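Long-range contacts in antigen TpF1 (Treponema pallidum, PDB 2FJC), which binds ferric iron as a Dps-family mini-ferritin, probably with metal-oxidising activity, and may also have a structural role in the outer membrane: residues 20-25 with 81-86; 33-38 with 90-95; 37-42 with 97-102; 109-114 with 145-150; 119-124 with 135-140. One frame throughout, in Å; residues are numbered along the deposited sequence.

How the interactions relate
Interaction 1 sets the short helix 80-86 across helix 8-38. Interactions 2 and 3 lie further along that helix, their centres about 10 Å apart, and share W37 and H38. Interactions 4 and 5 join helices 99-127 and 130-154, with centres about 15 Å apart. Interaction 1 meets interaction 5 through H21 NE2 and T120 OG1, 2.6 Å apart, and interaction 4 through D24 OD2 and Y112 OH, 3.1 Å apart; both are probable hydrogen bonds. Interaction 2 includes an iron ligand, H36. The I39 side chain in interaction 3 is about 10 Å from that iron; the V22 side chain in interaction 1 is about 11 Å from another bound iron.

Interaction 1 (20-25 with 81-86); sequences QHVADL and AEYLAL
The Y83 ring meets helix 8-38 at V22 and A23. The carbonyl oxygen V22 O lies over one face of the ring. A23 CA approaches obliquely, 3.5 Å from Y83 CD1. V22 reaches Y83 CE1 with its CG1 branch at 3.7 Å. That methyl is placed by chi1 of 171°, with CG1 anti to the backbone N. Y83 OH passes beyond the contact and hydrogen-bonds to P77 O, which ties down the end of the ring. I30 of a neighbouring subunit also packs on Y83. One turn further along helix 80-86, L86 CB touches A23 CB at 3.6 Å. Q20 NE2 points almost straight at L86 O, but the bond is weak at 3.5 Å. The two short helical segments cross at -106°, with their axes 8.2 Å apart at closest approach. A short helix in the connection between the second and third long helices, lying across the bundle, is a feature of the Dps fold. Small A23 is consistent with this close approach. D24 OD1 takes up G88 N and S87 OG, just beyond helix 80-86. The contact is therefore mainly apolar; the weak bond at L86 and the D24 bonds probably help hold the helix end.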
# COMPACT_ATOMS: atom_id res chain seq x y z
N GLN B 20 -4.09 -13.28 36.78
CA GLN B 20 -3.11 -12.37 37.33
C GLN B 20 -2.38 -11.63 36.21
O GLN B 20 -2.09 -10.45 36.34
CB GLN B 20 -2.10 -13.10 38.21
CG GLN B 20 -1.07 -12.13 38.74
CD GLN B 20 -0.14 -12.74 39.74
OE1 GLN B 20 0.64 -13.65 39.42
NE2 GLN B 20 -0.20 -12.24 40.98
N HIS B 21 -2.07 -12.33 35.13
CA HIS B 21 -1.39 -11.69 34.01
C HIS B 21 -2.21 -10.52 33.48
O HIS B 21 -1.67 -9.45 33.21
CB HIS B 21 -1.14 -12.68 32.88
CG HIS B 21 -0.26 -13.82 33.26
ND1 HIS B 21 0.70 -13.72 34.24
CD2 HIS B 21 -0.16 -15.08 32.77
CE1 HIS B 21 1.36 -14.86 34.33
NE2 HIS B 21 0.86 -15.70 33.45
N VAL B 22 -3.51 -10.74 33.32
CA VAL B 22 -4.39 -9.69 32.83
C VAL B 22 -4.31 -8.49 33.75
O VAL B 22 -4.18 -7.35 33.30
CB VAL B 22 -5.85 -10.19 32.75
CG1 VAL B 22 -6.77 -9.03 32.44
CG2 VAL B 22 -5.97 -11.26 31.69
N ALA B 23 -4.38 -8.75 35.05
CA ALA B 23 -4.31 -7.69 36.04
C ALA B 23 -2.98 -6.94 35.96
O ALA B 23 -2.96 -5.72 35.96
CB ALA B 23 -4.51 -8.28 37.43
N ASP B 24 -1.88 -7.67 35.90
CA ASP B 24 -0.57 -7.05 35.83
C ASP B 24 -0.40 -6.26 34.55
O ASP B 24 0.14 -5.15 34.57
CB ASP B 24 0.55 -8.10 35.95
CG ASP B 24 0.68 -8.67 37.36
OD1 ASP B 24 0.22 -8.02 38.33
OD2 ASP B 24 1.27 -9.76 37.52
N LEU B 25 -0.85 -6.82 33.43
CA LEU B 25 -0.75 -6.15 32.14
C LEU B 25 -1.58 -4.87 32.19
O LEU B 25 -1.14 -3.82 31.71
CB LEU B 25 -1.27 -7.05 31.02
CG LEU B 25 -0.27 -7.85 30.16
CD1 LEU B 25 1.13 -7.79 30.73
CD2 LEU B 25 -0.75 -9.29 30.08
N ALA B 81 -10.67 -2.09 39.84
CA ALA B 81 -10.77 -2.57 41.21
C ALA B 81 -10.18 -3.98 41.31
O ALA B 81 -9.38 -4.26 42.19
CB ALA B 81 -12.23 -2.56 41.68
N GLU B 82 -10.58 -4.87 40.40
CA GLU B 82 -10.07 -6.23 40.41
C GLU B 82 -8.58 -6.26 40.10
O GLU B 82 -7.83 -7.00 40.72
CB GLU B 82 -10.79 -7.09 39.37
CG GLU B 82 -12.29 -7.16 39.54
CD GLU B 82 -12.96 -7.93 38.41
OE1 GLU B 82 -12.92 -9.18 38.44
OE2 GLU B 82 -13.50 -7.28 37.49
N TYR B 83 -8.15 -5.45 39.14
CA TYR B 83 -6.74 -5.41 38.77
C TYR B 83 -5.87 -5.00 39.95
O TYR B 83 -4.85 -5.63 40.22
CB TYR B 83 -6.51 -4.47 37.59
CG TYR B 83 -7.20 -4.91 36.32
CD1 TYR B 83 -7.51 -6.26 36.09
CD2 TYR B 83 -7.54 -3.98 35.34
CE1 TYR B 83 -8.14 -6.67 34.93
CE2 TYR B 83 -8.18 -4.38 34.17
CZ TYR B 83 -8.48 -5.72 33.97
OH TYR B 83 -9.12 -6.10 32.82
N LEU B 84 -6.28 -3.95 40.65
CA LEU B 84 -5.51 -3.49 41.80
C LEU B 84 -5.48 -4.56 42.88
O LEU B 84 -4.52 -4.65 43.65
CB LEU B 84 -6.10 -2.20 42.38
CG LEU B 84 -5.88 -0.96 41.51
CD1 LEU B 84 -6.49 0.26 42.18
CD2 LEU B 84 -4.39 -0.76 41.28
N ALA B 85 -6.52 -5.39 42.93
CA ALA B 85 -6.58 -6.45 43.91
C ALA B 85 -5.73 -7.67 43.54
O ALA B 85 -5.24 -8.38 44.42
CB ALA B 85 -8.04 -6.88 44.11
N LEU B 86 -5.56 -7.92 42.25
CA LEU B 86 -4.80 -9.08 41.79
C LEU B 86 -3.36 -8.79 41.39
O LEU B 86 -2.49 -9.66 41.48
CB LEU B 86 -5.51 -9.71 40.59
CG LEU B 86 -6.93 -10.22 40.81
CD1 LEU B 86 -7.60 -10.47 39.46
CD2 LEU B 86 -6.88 -11.49 41.65

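Interaction 2 (33-38 with 90-95); sequences HNYHWH and AEETEK. With FE (Fe (III) ion), chain S.
E92 OE1 is gripped twice: by a hydrogen bond from Y35 OH at 2.7 Å and by a salt bridge to R105 NH1. The tyrosine uses the anti lone pair of OE1, and this oxygen lies at the edge of the Y35 ring, in its plane. E92 reaches the tyrosine hydroxyl with CG anti to its backbone N (chi1 -176°) and a bend at the next bond. E92 CG also lies 3.6 Å from Y35 CE1. Here the loop 90-95 covers helix 8-38 of the ferritin-like bundle. The same helix carries H36, whose NE2 binds iron at 2.5 Å. D63 and E67 of a neighbouring subunit complete the site, which is the intersubunit iron site of Dps proteins. H38 ND1 donates to N34 OD1 at 3.0 Å, from above the amide plane. W37 CB covers one face of the imidazole. On the opposite face, K95 CG makes a CH-pi contact, 3.5 Å from the centroid of the H38 ring. K95 NZ forms a salt bridge with E82 of the neighbouring subunit.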
# COMPACT_ATOMS: atom_id res chain seq x y z
N HIS B 33 1.92 4.63 30.50
CA HIS B 33 1.46 5.93 30.05
C HIS B 33 2.05 6.98 30.98
O HIS B 33 2.45 8.05 30.54
CB HIS B 33 -0.07 6.03 30.08
CG HIS B 33 -0.74 5.46 28.86
ND1 HIS B 33 -0.87 4.11 28.64
CD2 HIS B 33 -1.31 6.07 27.79
CE1 HIS B 33 -1.48 3.91 27.49
NE2 HIS B 33 -1.76 5.08 26.95
N ASN B 34 2.11 6.65 32.26
CA ASN B 34 2.67 7.56 33.24
C ASN B 34 4.07 7.98 32.79
O ASN B 34 4.35 9.17 32.68
CB ASN B 34 2.75 6.88 34.61
CG ASN B 34 3.03 7.85 35.73
OD1 ASN B 34 3.92 8.68 35.63
ND2 ASN B 34 2.27 7.74 36.80
N TYR B 35 4.94 7.02 32.51
CA TYR B 35 6.29 7.35 32.06
C TYR B 35 6.24 8.07 30.72
O TYR B 35 6.98 9.02 30.48
CB TYR B 35 7.15 6.10 31.94
CG TYR B 35 7.25 5.33 33.24
CD1 TYR B 35 7.44 6.00 34.45
CD2 TYR B 35 7.13 3.94 33.26
CE1 TYR B 35 7.51 5.31 35.64
CE2 TYR B 35 7.21 3.24 34.45
CZ TYR B 35 7.40 3.92 35.64
OH TYR B 35 7.46 3.22 36.83
N HIS B 36 5.36 7.59 29.85
CA HIS B 36 5.19 8.15 28.53
C HIS B 36 4.93 9.65 28.63
O HIS B 36 5.48 10.44 27.85
CB HIS B 36 4.00 7.45 27.84
CG HIS B 36 3.68 7.95 26.47
ND1 HIS B 36 4.56 7.82 25.40
CD2 HIS B 36 2.56 8.52 25.96
CE1 HIS B 36 3.98 8.28 24.31
NE2 HIS B 36 2.77 8.71 24.62
N TRP B 37 4.11 10.04 29.60
CA TRP B 37 3.77 11.44 29.80
C TRP B 37 4.74 12.28 30.63
O TRP B 37 4.96 13.45 30.33
CB TRP B 37 2.41 11.55 30.47
CG TRP B 37 1.29 10.97 29.71
CD1 TRP B 37 1.11 10.99 28.36
CD2 TRP B 37 0.14 10.31 30.26
NE1 TRP B 37 -0.08 10.39 28.04
CE2 TRP B 37 -0.70 9.96 29.18
CE3 TRP B 37 -0.26 9.98 31.56
CZ2 TRP B 37 -1.92 9.31 29.36
CZ3 TRP B 37 -1.47 9.33 31.74
CH2 TRP B 37 -2.29 9.00 30.64
N HIS B 38 5.31 11.68 31.66
CA HIS B 38 6.15 12.44 32.57
C HIS B 38 7.66 12.34 32.51
O HIS B 38 8.33 12.97 33.32
CB HIS B 38 5.66 12.17 33.98
CG HIS B 38 4.18 12.37 34.13
ND1 HIS B 38 3.33 11.38 34.57
CD2 HIS B 38 3.41 13.45 33.88
CE1 HIS B 38 2.09 11.84 34.57
NE2 HIS B 38 2.11 13.09 34.16
N ALA B 90 3.27 -2.60 41.29
CA ALA B 90 2.94 -1.36 41.97
C ALA B 90 2.74 -0.25 40.95
O ALA B 90 3.47 -0.16 39.95
CB ALA B 90 4.06 -0.99 42.94
N GLU B 91 1.74 0.59 41.19
CA GLU B 91 1.47 1.71 40.30
C GLU B 91 2.49 2.82 40.55
O GLU B 91 3.03 2.94 41.65
CB GLU B 91 0.06 2.24 40.52
CG GLU B 91 -1.02 1.23 40.17
CD GLU B 91 -2.35 1.89 39.87
OE1 GLU B 91 -2.94 2.50 40.78
OE2 GLU B 91 -2.81 1.79 38.72
N GLU B 92 2.77 3.62 39.52
CA GLU B 92 3.71 4.72 39.64
C GLU B 92 2.95 5.90 40.22
O GLU B 92 2.01 6.41 39.61
CB GLU B 92 4.27 5.09 38.27
CG GLU B 92 5.31 6.17 38.33
CD GLU B 92 6.47 5.80 39.24
OE1 GLU B 92 7.30 4.96 38.85
OE2 GLU B 92 6.53 6.34 40.37
N THR B 93 3.35 6.33 41.41
CA THR B 93 2.68 7.44 42.08
C THR B 93 3.30 8.78 41.78
O THR B 93 2.63 9.81 41.88
CB THR B 93 2.70 7.26 43.61
OG1 THR B 93 4.05 7.18 44.06
CG2 THR B 93 1.95 5.99 44.01
N GLU B 94 4.57 8.80 41.40
CA GLU B 94 5.21 10.07 41.10
C GLU B 94 5.09 10.46 39.64
O GLU B 94 4.94 9.62 38.76
CB GLU B 94 6.68 10.05 41.51
CG GLU B 94 7.56 9.07 40.78
CD GLU B 94 8.95 9.00 41.38
OE1 GLU B 94 9.07 8.64 42.57
OE2 GLU B 94 9.94 9.31 40.66
N LYS B 95 5.10 11.77 39.42
CA LYS B 95 5.04 12.36 38.09
C LYS B 95 6.41 13.00 37.94
O LYS B 95 7.14 13.12 38.93
CB LYS B 95 3.97 13.45 38.01
CG LYS B 95 2.56 12.97 37.69
CD LYS B 95 1.99 12.10 38.77
CE LYS B 95 0.52 11.84 38.53
NZ LYS B 95 -0.08 11.08 39.65
FE FE S . 0.79 9.93 23.82

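Interaction 3 (37-42 with 97-102); sequences WHIYGI and ITIVSA
I39 makes the tight side of this contact. Its CG2 methyl lies 3.6 Å from A102 CB, and the same methyl is 4.0 Å from I97 CG2. The CG1 branch of I39 sits between the backbone N and the carbonyl carbon (chi1 50°), which leaves CG2 to face these two residues. F44, V47 and L51 of helix 44-71 pack on I39. The backbones are joined next to this cluster. I97 N donates to H38 O at 3.0 Å, nearly straight at 164°, though from above the carbonyl plane. I39 CA adds a CA-H...O contact to I97 O at 3.1 Å. I99 CG1 lies 3.3 Å from Y40 O. The other side is looser and partly exposed. Y40 N makes a weak bond to I97 O at 3.3 Å. The Y40 ring lies against I97, with I97 N at its edge in plane and I97 O oblique; Y40 OH ends 3.7 Å from T98 OG1. K155 of a neighbouring subunit makes a cation-pi contact with the Y40 ring. The segments tie the chain leaving helix 8-38 to the start of helix 99-127. These two helix ends lie side by side in the antiparallel layout of a ferritin-like four-helix bundle.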
# COMPACT_ATOMS: atom_id res chain seq x y z
N TRP B 37 4.11 10.04 29.60
CA TRP B 37 3.77 11.44 29.80
C TRP B 37 4.74 12.28 30.63
O TRP B 37 4.96 13.45 30.33
CB TRP B 37 2.41 11.55 30.47
CG TRP B 37 1.29 10.97 29.71
CD1 TRP B 37 1.11 10.99 28.36
CD2 TRP B 37 0.14 10.31 30.26
NE1 TRP B 37 -0.08 10.39 28.04
CE2 TRP B 37 -0.70 9.96 29.18
CE3 TRP B 37 -0.26 9.98 31.56
CZ2 TRP B 37 -1.92 9.31 29.36
CZ3 TRP B 37 -1.47 9.33 31.74
CH2 TRP B 37 -2.29 9.00 30.64
N HIS B 38 5.31 11.68 31.66
CA HIS B 38 6.15 12.44 32.57
C HIS B 38 7.66 12.34 32.51
O HIS B 38 8.33 12.97 33.32
CB HIS B 38 5.66 12.17 33.98
CG HIS B 38 4.18 12.37 34.13
ND1 HIS B 38 3.33 11.38 34.57
CD2 HIS B 38 3.41 13.45 33.88
CE1 HIS B 38 2.09 11.84 34.57
NE2 HIS B 38 2.11 13.09 34.16
N ILE B 39 8.21 11.57 31.59
CA ILE B 39 9.66 11.52 31.51
C ILE B 39 10.10 12.86 30.96
O ILE B 39 9.30 13.62 30.41
CB ILE B 39 10.16 10.44 30.53
CG1 ILE B 39 9.44 10.59 29.18
CG2 ILE B 39 10.00 9.06 31.14
CD1 ILE B 39 10.07 9.78 28.06
N TYR B 40 11.38 13.16 31.11
CA TYR B 40 11.95 14.39 30.60
C TYR B 40 13.43 14.10 30.41
O TYR B 40 13.99 13.21 31.05
CB TYR B 40 11.77 15.56 31.56
CG TYR B 40 12.52 15.41 32.86
CD1 TYR B 40 11.94 14.77 33.96
CD2 TYR B 40 13.81 15.93 33.00
CE1 TYR B 40 12.62 14.65 35.16
CE2 TYR B 40 14.50 15.81 34.19
CZ TYR B 40 13.90 15.17 35.27
OH TYR B 40 14.58 15.05 36.46
N GLY B 41 14.05 14.86 29.52
CA GLY B 41 15.45 14.65 29.24
C GLY B 41 15.67 14.75 27.74
O GLY B 41 14.71 14.72 26.96
N ILE B 42 16.93 14.87 27.35
CA ILE B 42 17.29 15.02 25.96
C ILE B 42 16.77 13.89 25.06
O ILE B 42 16.47 14.12 23.89
CB ILE B 42 18.83 15.19 25.85
CG1 ILE B 42 19.16 16.35 24.91
CG2 ILE B 42 19.48 13.90 25.39
CD1 ILE B 42 18.66 16.19 23.50
N ILE B 97 9.65 12.27 35.95
CA ILE B 97 10.64 11.27 36.25
C ILE B 97 11.74 11.24 35.20
O ILE B 97 11.52 11.53 34.03
CB ILE B 97 9.98 9.87 36.34
CG1 ILE B 97 11.04 8.81 36.65
CG2 ILE B 97 9.25 9.56 35.04
CD1 ILE B 97 10.46 7.42 36.90
N THR B 98 12.93 10.89 35.66
CA THR B 98 14.11 10.79 34.82
C THR B 98 13.93 9.67 33.79
O THR B 98 13.23 8.69 34.05
CB THR B 98 15.31 10.49 35.74
OG1 THR B 98 16.05 11.70 35.96
CG2 THR B 98 16.19 9.44 35.17
N ILE B 99 14.56 9.81 32.63
CA ILE B 99 14.47 8.79 31.60
C ILE B 99 15.09 7.46 32.05
O ILE B 99 14.47 6.41 31.92
CB ILE B 99 15.13 9.26 30.29
CG1 ILE B 99 14.20 10.26 29.59
CG2 ILE B 99 15.43 8.06 29.39
CD1 ILE B 99 14.73 10.81 28.27
N VAL B 100 16.30 7.51 32.59
CA VAL B 100 16.94 6.27 33.02
C VAL B 100 16.16 5.65 34.17
O VAL B 100 16.07 4.44 34.29
CB VAL B 100 18.41 6.48 33.47
CG1 VAL B 100 19.23 7.05 32.33
CG2 VAL B 100 18.46 7.37 34.67
N SER B 101 15.57 6.49 35.00
CA SER B 101 14.80 6.01 36.13
C SER B 101 13.54 5.28 35.65
O SER B 101 13.18 4.22 36.17
CB SER B 101 14.44 7.20 37.02
OG SER B 101 14.00 6.76 38.28
N ALA B 102 12.87 5.86 34.65
CA ALA B 102 11.66 5.26 34.09
C ALA B 102 11.98 3.95 33.39
O ALA B 102 11.30 2.94 33.59
CB ALA B 102 11.00 6.22 33.11

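Interaction 4 (109-114 with 145-150); sequences DFEYLS and KAIWML
F110 packs against A146, I147 and L150, where helices 99-127 and 130-154 run antiparallel as the last two long helices of the four-helix bundle. The short segments cross at -148°, with a closest axis distance of 9.8 Å. F110 CB meets I147 CG1 at 3.6 Å. From there CG leads away from the carbonyl carbon (chi1 -82°) and carries the ring past I147. Further out, F110 CD2 lies 3.8 Å from L150 CD1. Beyond it, F110 CE2 touches A146 CB, also at 3.8 Å. Both methyls approach the ring obliquely. Y54 of helix 44-71 packs edge-to-face with the same ring, and F110 is buried. I147 lies close to the backbone of helix 99-127. The methyl I147 CD1 lies 3.7 Å from F110 O. E111 crosses I147 at a slant, and its carboxylate is turned to a salt bridge with K107. Its aliphatic part does most of the touching: E111 CG is 3.9 Å from I147 CD1. On the next turn, S114 CB comes to 4.0 Å from that same methyl.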
# COMPACT_ATOMS: atom_id res chain seq x y z
N ASP B 109 9.73 -4.26 35.79
CA ASP B 109 8.38 -4.81 35.64
C ASP B 109 8.34 -5.88 34.54
O ASP B 109 7.61 -6.87 34.65
CB ASP B 109 7.36 -3.71 35.35
CG ASP B 109 7.06 -2.84 36.57
OD1 ASP B 109 7.26 -3.32 37.70
OD2 ASP B 109 6.60 -1.69 36.39
N PHE B 110 9.11 -5.66 33.49
CA PHE B 110 9.15 -6.62 32.40
C PHE B 110 9.76 -7.92 32.92
O PHE B 110 9.29 -9.01 32.59
CB PHE B 110 9.99 -6.09 31.23
CG PHE B 110 9.25 -5.14 30.32
CD1 PHE B 110 7.89 -4.87 30.51
CD2 PHE B 110 9.90 -4.55 29.23
CE1 PHE B 110 7.20 -4.04 29.64
CE2 PHE B 110 9.21 -3.71 28.35
CZ PHE B 110 7.86 -3.46 28.55
N GLU B 111 10.80 -7.81 33.73
CA GLU B 111 11.45 -8.98 34.29
C GLU B 111 10.50 -9.70 35.24
O GLU B 111 10.44 -10.92 35.25
CB GLU B 111 12.75 -8.58 35.00
CG GLU B 111 13.80 -8.03 34.04
CD GLU B 111 15.01 -7.43 34.75
OE1 GLU B 111 14.82 -6.70 35.74
OE2 GLU B 111 16.15 -7.68 34.30
N TYR B 112 9.76 -8.94 36.03
CA TYR B 112 8.80 -9.54 36.93
C TYR B 112 7.77 -10.31 36.11
O TYR B 112 7.46 -11.45 36.42
CB TYR B 112 8.12 -8.48 37.80
CG TYR B 112 6.80 -8.92 38.39
CD1 TYR B 112 5.61 -8.78 37.67
CD2 TYR B 112 6.73 -9.48 39.67
CE1 TYR B 112 4.39 -9.18 38.21
CE2 TYR B 112 5.51 -9.89 40.21
CZ TYR B 112 4.34 -9.74 39.47
OH TYR B 112 3.13 -10.16 39.97
N LEU B 113 7.26 -9.69 35.05
CA LEU B 113 6.28 -10.37 34.18
C LEU B 113 6.88 -11.61 33.56
O LEU B 113 6.24 -12.65 33.46
CB LEU B 113 5.79 -9.45 33.05
CG LEU B 113 4.71 -8.43 33.39
CD1 LEU B 113 4.38 -7.61 32.16
CD2 LEU B 113 3.47 -9.15 33.89
N SER B 114 8.13 -11.50 33.13
CA SER B 114 8.82 -12.61 32.51
C SER B 114 8.88 -13.84 33.41
O SER B 114 8.58 -14.95 32.97
CB SER B 114 10.23 -12.20 32.11
OG SER B 114 10.88 -13.21 31.37
N LYS B 145 13.28 -9.74 24.37
CA LYS B 145 13.96 -8.81 23.50
C LYS B 145 13.95 -7.41 24.12
O LYS B 145 14.98 -6.72 24.11
CB LYS B 145 13.30 -8.78 22.12
CG LYS B 145 14.09 -7.99 21.09
CD LYS B 145 13.50 -8.14 19.69
CE LYS B 145 14.39 -7.47 18.63
NZ LYS B 145 15.76 -8.08 18.58
N ALA B 146 12.81 -7.00 24.68
CA ALA B 146 12.71 -5.68 25.30
C ALA B 146 13.61 -5.56 26.53
O ALA B 146 14.25 -4.54 26.74
CB ALA B 146 11.25 -5.38 25.67
N ILE B 147 13.64 -6.61 27.35
CA ILE B 147 14.46 -6.62 28.55
C ILE B 147 15.93 -6.48 28.15
O ILE B 147 16.69 -5.71 28.76
CB ILE B 147 14.23 -7.93 29.34
CG1 ILE B 147 12.83 -7.92 29.94
CG2 ILE B 147 15.29 -8.10 30.43
CD1 ILE B 147 12.42 -9.22 30.60
N TRP B 148 16.34 -7.22 27.12
CA TRP B 148 17.71 -7.14 26.65
C TRP B 148 18.05 -5.72 26.15
O TRP B 148 19.10 -5.17 26.47
CB TRP B 148 17.96 -8.13 25.52
CG TRP B 148 19.19 -7.82 24.74
CD1 TRP B 148 20.47 -7.81 25.20
CD2 TRP B 148 19.25 -7.40 23.37
NE1 TRP B 148 21.33 -7.40 24.21
CE2 TRP B 148 20.60 -7.15 23.07
CE3 TRP B 148 18.29 -7.22 22.37
CZ2 TRP B 148 21.02 -6.72 21.82
CZ3 TRP B 148 18.71 -6.79 21.11
CH2 TRP B 148 20.07 -6.55 20.85
N MET B 149 17.15 -5.14 25.35
CA MET B 149 17.42 -3.81 24.83
C MET B 149 17.47 -2.78 25.94
O MET B 149 18.35 -1.93 25.95
CB MET B 149 16.38 -3.41 23.77
CG MET B 149 16.61 -4.10 22.42
SD MET B 149 15.79 -3.30 21.00
CE MET B 149 14.44 -4.49 20.69
N LEU B 150 16.55 -2.86 26.89
CA LEU B 150 16.55 -1.93 28.00
C LEU B 150 17.86 -2.05 28.78
O LEU B 150 18.47 -1.05 29.17
CB LEU B 150 15.36 -2.19 28.92
CG LEU B 150 14.02 -1.71 28.38
CD1 LEU B 150 12.89 -2.18 29.28
CD2 LEU B 150 14.03 -0.18 28.28

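Interaction 5 (119-124 with 135-140); sequences QTQVLA and IITDIL
T120 opens the contact by turning its methyl to I136. T120 CG2 meets I136 CG1 at 4.0 Å, and the two side chains stand at about a right angle. A chi1 of -56° puts OG1 beside the backbone N and anti to the carbonyl carbon, and leaves CG2 anti to the N. The hydroxyl serves helix 8-38 instead, through a hydrogen bond with H21 NE2. Q121 follows and makes the closest approach. Its CB lies 3.6 Å from I136 CG2. One turn further along helix 130-154, L140 CD2 comes to 4.1 Å from Q121 CB. The glutamine chain bends at its second torsion, and the orientation of its amide is doubtful. T137 OG1 is engaged within its own helix by D133 O. The contact lies close to the short link into helix 130-154. The segments are antiparallel neighbours, 150° between their directions, with the axes of the short segments 9.3 Å apart at closest approach. They form the end of a helical hairpin in the ferritin-like bundle. F117 packs on I136 and L140 from the same helix as Q121. A130 of a neighbouring subunit packs on Q121 and T137. No hydrogen bond crosses between the two segments. The join is made by carbon against carbon, and the threonine hydroxyls are used elsewhere. Between these segments the contact therefore rests mainly on apolar packing, not on polar bonds.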
# COMPACT_ATOMS: atom_id res chain seq x y z
N GLN B 119 6.33 -19.23 34.61
CA GLN B 119 5.69 -20.23 35.46
C GLN B 119 4.47 -20.78 34.73
O GLN B 119 4.21 -21.97 34.77
CB GLN B 119 5.27 -19.61 36.79
CG GLN B 119 6.41 -18.91 37.51
CD GLN B 119 5.95 -18.22 38.78
OE1 GLN B 119 4.88 -17.62 38.83
NE2 GLN B 119 6.78 -18.31 39.82
N THR B 120 3.74 -19.89 34.07
CA THR B 120 2.56 -20.28 33.35
C THR B 120 2.93 -21.16 32.16
O THR B 120 2.26 -22.16 31.89
CB THR B 120 1.79 -19.06 32.85
OG1 THR B 120 1.48 -18.22 33.96
CG2 THR B 120 0.50 -19.48 32.18
N GLN B 121 4.00 -20.81 31.45
CA GLN B 121 4.37 -21.61 30.31
C GLN B 121 4.76 -23.01 30.77
O GLN B 121 4.43 -23.98 30.09
CB GLN B 121 5.47 -20.92 29.47
CG GLN B 121 6.88 -21.46 29.48
CD GLN B 121 7.03 -22.87 28.93
OE1 GLN B 121 6.55 -23.21 27.85
NE2 GLN B 121 7.74 -23.70 29.69
N VAL B 122 5.40 -23.12 31.93
CA VAL B 122 5.78 -24.43 32.46
C VAL B 122 4.51 -25.22 32.79
O VAL B 122 4.41 -26.40 32.44
CB VAL B 122 6.66 -24.30 33.74
CG1 VAL B 122 6.77 -25.64 34.46
CG2 VAL B 122 8.05 -23.83 33.34
N LEU B 123 3.54 -24.58 33.43
CA LEU B 123 2.29 -25.24 33.77
C LEU B 123 1.59 -25.74 32.51
O LEU B 123 1.18 -26.90 32.44
CB LEU B 123 1.33 -24.29 34.48
CG LEU B 123 1.59 -24.00 35.97
CD1 LEU B 123 0.54 -23.02 36.49
CD2 LEU B 123 1.53 -25.31 36.76
N ALA B 124 1.47 -24.86 31.54
CA ALA B 124 0.82 -25.20 30.28
C ALA B 124 1.53 -26.33 29.56
O ALA B 124 0.90 -27.24 29.04
CB ALA B 124 0.75 -23.97 29.40
N ILE B 135 0.88 -19.08 23.31
CA ILE B 135 0.52 -17.71 23.57
C ILE B 135 1.51 -17.07 24.55
O ILE B 135 2.05 -15.99 24.28
CB ILE B 135 -0.92 -17.60 24.13
CG1 ILE B 135 -1.93 -17.91 23.02
CG2 ILE B 135 -1.16 -16.22 24.74
CD1 ILE B 135 -3.37 -17.93 23.49
N ILE B 136 1.75 -17.71 25.69
CA ILE B 136 2.67 -17.13 26.66
C ILE B 136 4.09 -17.07 26.11
O ILE B 136 4.78 -16.07 26.30
CB ILE B 136 2.68 -17.92 28.01
CG1 ILE B 136 1.53 -17.43 28.89
CG2 ILE B 136 3.98 -17.71 28.76
CD1 ILE B 136 0.21 -17.74 28.35
N THR B 137 4.52 -18.12 25.43
CA THR B 137 5.87 -18.14 24.87
C THR B 137 6.09 -16.97 23.89
O THR B 137 7.16 -16.38 23.87
CB THR B 137 6.16 -19.48 24.14
OG1 THR B 137 6.08 -20.56 25.08
CG2 THR B 137 7.55 -19.46 23.53
N ASP B 138 5.08 -16.65 23.08
CA ASP B 138 5.21 -15.55 22.13
C ASP B 138 5.44 -14.25 22.89
O ASP B 138 6.26 -13.42 22.50
CB ASP B 138 3.95 -15.40 21.26
CG ASP B 138 3.88 -16.45 20.15
OD1 ASP B 138 4.90 -17.12 19.89
OD2 ASP B 138 2.79 -16.58 19.53
N ILE B 139 4.69 -14.07 23.97
CA ILE B 139 4.81 -12.89 24.80
C ILE B 139 6.18 -12.89 25.48
O ILE B 139 6.83 -11.86 25.56
CB ILE B 139 3.69 -12.88 25.85
CG1 ILE B 139 2.34 -12.70 25.15
CG2 ILE B 139 3.95 -11.78 26.86
CD1 ILE B 139 1.13 -12.88 26.07
N LEU B 140 6.60 -14.06 25.95
CA LEU B 140 7.89 -14.21 26.59
C LEU B 140 9.00 -13.79 25.62
O LEU B 140 10.00 -13.20 26.02
CB LEU B 140 8.08 -15.68 26.99
CG LEU B 140 8.29 -16.12 28.44
CD1 LEU B 140 7.89 -15.06 29.45
CD2 LEU B 140 7.50 -17.41 28.64